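Local coordinates for sialidase domain-containing protein (Dyadobacter fermentans, PDB 5HX0), which is of unknown function but adopts a sialidase-like beta-propeller fold and may therefore act on or bind glycans, at residues Ala278-Thr282 and His312-Ala316. Numbering follows the deposited sequence.
Sequences AFLRT and HPMHA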
ATOM      1  N   ALA A 278      -0.302 -20.393  27.148  1.00 17.70           N
ATOM      2  CA  ALA A 278       0.061 -20.171  25.748  1.00 19.25           C
ATOM      3  C   ALA A 278      -0.176 -21.441  24.939  1.00 14.52           C
ATOM      4  O   ALA A 278       0.270 -22.522  25.335  1.00 16.03           O
ATOM      5  CB  ALA A 278       1.528 -19.731  25.621  1.00 13.77           C
ATOM      6  N   PHE A 279      -0.853 -21.305  23.793  1.00 15.94           N
ATOM      7  CA  PHE A 279      -1.172 -22.426  22.912  1.00 15.62           C
ATOM      8  C   PHE A 279      -0.279 -22.345  21.675  1.00 14.61           C
ATOM      9  O   PHE A 279      -0.353 -21.367  20.922  1.00 14.68           O
ATOM     10  CB  PHE A 279      -2.650 -22.409  22.509  1.00 11.62           C
ATOM     11  CG  PHE A 279      -3.612 -22.441  23.675  1.00 14.83           C
ATOM     12  CD1 PHE A 279      -3.886 -23.647  24.340  1.00 15.64           C
ATOM     13  CD2 PHE A 279      -4.250 -21.283  24.098  1.00 12.47           C
ATOM     14  CE1 PHE A 279      -4.791 -23.698  25.411  1.00 17.89           C
ATOM     15  CE2 PHE A 279      -5.155 -21.320  25.185  1.00 17.49           C
ATOM     16  CZ  PHE A 279      -5.423 -22.536  25.834  1.00 19.60           C
ATOM     17  N   LEU A 280       0.525 -23.384  21.442  1.00 16.49           N
ATOM     18  CA  LEU A 280       1.744 -23.266  20.643  1.00 19.99           C
ATOM     19  C   LEU A 280       1.741 -24.173  19.415  1.00 16.68           C
ATOM     20  O   LEU A 280       1.495 -25.380  19.519  1.00 18.17           O
ATOM     21  CB  LEU A 280       2.960 -23.590  21.503  1.00 17.31           C
ATOM     22  CG  LEU A 280       2.974 -22.974  22.902  1.00 18.24           C
ATOM     23  CD1 LEU A 280       4.094 -23.574  23.715  1.00 20.43           C
ATOM     24  CD2 LEU A 280       3.132 -21.454  22.812  1.00 13.98           C
ATOM     25  N   ARG A 281       2.026 -23.583  18.255  1.00 10.48           N
ATOM     26  CA  ARG A 281       2.360 -24.336  17.048  1.00 14.26           C
ATOM     27  C   ARG A 281       3.824 -24.781  17.094  1.00 14.33           C
ATOM     28  O   ARG A 281       4.700 -24.025  17.512  1.00 17.87           O
ATOM     29  CB  ARG A 281       2.124 -23.473  15.809  1.00 17.46           C
ATOM     30  CG  ARG A 281       2.666 -24.073  14.501  1.00 16.62           C
ATOM     31  CD  ARG A 281       2.406 -23.133  13.315  1.00 15.40           C
ATOM     32  NE  ARG A 281       2.973 -23.682  12.085  1.00 17.03           N
ATOM     33  CZ  ARG A 281       2.740 -23.205  10.861  1.00 19.78           C
ATOM     34  NH1 ARG A 281       1.958 -22.152  10.690  1.00 15.95           N
ATOM     35  NH2 ARG A 281       3.278 -23.792   9.799  1.00 16.16           N
ATOM     36  N   THR A 282       4.095 -26.004  16.653  1.00 18.53           N
ATOM     37  CA  THR A 282       5.450 -26.540  16.706  1.00 16.75           C
ATOM     38  C   THR A 282       5.972 -26.843  15.303  1.00 16.56           C
ATOM     39  O   THR A 282       5.212 -26.974  14.344  1.00 16.76           O
ATOM     40  CB  THR A 282       5.534 -27.835  17.539  1.00 19.48           C
ATOM     41  OG1 THR A 282       4.603 -28.796  17.028  1.00 18.10           O
ATOM     42  CG2 THR A 282       5.255 -27.574  19.027  1.00 19.41           C
ATOM     43  N   HIS A 312      -2.745 -26.495  14.065  1.00 12.24           N
ATOM     44  CA  HIS A 312      -2.055 -25.219  14.168  1.00 12.89           C
ATOM     45  C   HIS A 312      -2.666 -24.208  13.194  1.00 19.55           C
ATOM     46  O   HIS A 312      -3.330 -24.577  12.243  1.00 14.95           O
ATOM     47  CB  HIS A 312      -0.555 -25.364  13.852  1.00 11.23           C
ATOM     48  CG  HIS A 312      -0.264 -25.540  12.395  1.00 15.60           C
ATOM     49  ND1 HIS A 312       0.108 -26.753  11.857  1.00 17.46           N
ATOM     50  CD2 HIS A 312      -0.270 -24.657  11.364  1.00 15.47           C
ATOM     51  CE1 HIS A 312       0.317 -26.613  10.558  1.00 18.07           C
ATOM     52  NE2 HIS A 312       0.093 -25.351  10.232  1.00 16.81           N
ATOM     53  N   PRO A 313      -2.454 -22.911  13.447  1.00 16.80           N
ATOM     54  CA  PRO A 313      -2.058 -22.403  14.751  1.00 10.93           C
ATOM     55  C   PRO A 313      -3.315 -22.392  15.628  1.00 12.95           C
ATOM     56  O   PRO A 313      -4.391 -22.729  15.130  1.00 11.96           O
ATOM     57  CB  PRO A 313      -1.563 -20.986  14.441  1.00 11.09           C
ATOM     58  CG  PRO A 313      -2.461 -20.552  13.291  1.00 11.19           C
ATOM     59  CD  PRO A 313      -2.751 -21.834  12.489  1.00 10.12           C
HETATM   60  N   MSE A 314      -3.188 -21.994  16.884  1.00 11.97           N
HETATM   61  CA  MSE A 314      -4.295 -22.037  17.832  1.00 16.47           C
HETATM   62  C   MSE A 314      -4.784 -20.627  18.168  1.00 14.65           C
HETATM   63  O   MSE A 314      -3.991 -19.682  18.150  1.00 12.41           O
HETATM   64  CB  MSE A 314      -3.876 -22.765  19.129  1.00 13.95           C
HETATM   65  CG  MSE A 314      -4.243 -24.278  19.172  1.00 12.93           C
HETATM   66 SE   MSE A 314      -3.278 -25.305  17.851  0.61 16.44          SE
HETATM   67  CE  MSE A 314      -1.417 -24.936  18.317  1.00 13.75           C
ATOM     68  N   HIS A 315      -6.084 -20.508  18.460  1.00  9.92           N
ATOM     69  CA  HIS A 315      -6.696 -19.277  18.947  1.00 11.75           C
ATOM     70  C   HIS A 315      -7.642 -19.626  20.090  1.00 14.01           C
ATOM     71  O   HIS A 315      -8.385 -20.603  19.991  1.00 15.24           O
ATOM     72  CB  HIS A 315      -7.504 -18.538  17.838  1.00  8.61           C
ATOM     73  CG  HIS A 315      -8.176 -17.298  18.337  1.00 13.02           C
ATOM     74  ND1 HIS A 315      -9.495 -17.275  18.746  1.00 14.40           N
ATOM     75  CD2 HIS A 315      -7.687 -16.058  18.582  1.00 11.72           C
ATOM     76  CE1 HIS A 315      -9.795 -16.065  19.189  1.00 11.71           C
ATOM     77  NE2 HIS A 315      -8.710 -15.315  19.123  1.00 10.72           N
ATOM     78  N   ALA A 316      -7.631 -18.837  21.165  1.00 13.98           N
ATOM     79  CA  ALA A 316      -8.492 -19.101  22.319  1.00 17.30           C
ATOM     80  C   ALA A 316      -9.431 -17.930  22.552  1.00 15.61           C
ATOM     81  O   ALA A 316      -8.995 -16.774  22.566  1.00 14.74           O
ATOM     82  CB  ALA A 316      -7.679 -19.359  23.588  1.00 15.78           C
TER
HETATM   83  O   HOH W   1      -0.733 -21.064  18.107  1.00 15.78           O
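Arg281 lays its guanidinium flat over one face of the His312 imidazole, the two centres 3.8 Å apart and the planes inclined by only 25°. The overlap is offset: CZ of Arg281 sits 3.4 Å from CD2 of His312, at the rim of the ring and not over its middle. An extended chain, with CG of Arg281 anti to the backbone N (chi1 170°), carries the aliphatic part across His312 first, and CG of Arg281 passes 3.5 Å from CB of His312. Both polar ends are further secured, since Glu265 forms a salt bridge with NH1 of Arg281 and ND1 of His312 is hydrogen-bonded to OD1 of Asp287; a weak hydrogen bond also links NE2 of His312 with NH2 of Arg331. Such a contact illustrates how neighbouring blades of a beta-propeller meet: strand 276-283 is the second strand of one four-stranded antiparallel blade, while strand 314-318 is the first of the next, entered through the cis peptide bond before Pro313. No direct backbone hydrogen bond joins the two segments, although strands 278-282 and 314-316 run nearly antiparallel (169°). A water bridges them instead, accepting from N of Met314 at 2.9 Å and lying within hydrogen-bonding distance of O of Phe279. Apolar side chains fill the interface beside it. CB of Phe279 meets CB of the selenomethionine Met314 at 3.6 Å, and CE2 of Phe279 lies equally near CB of Ala316. Bends at chi2 and chi3 curl Met314 back toward strand 276-283, bringing its CE to 3.2 Å from O of Leu280.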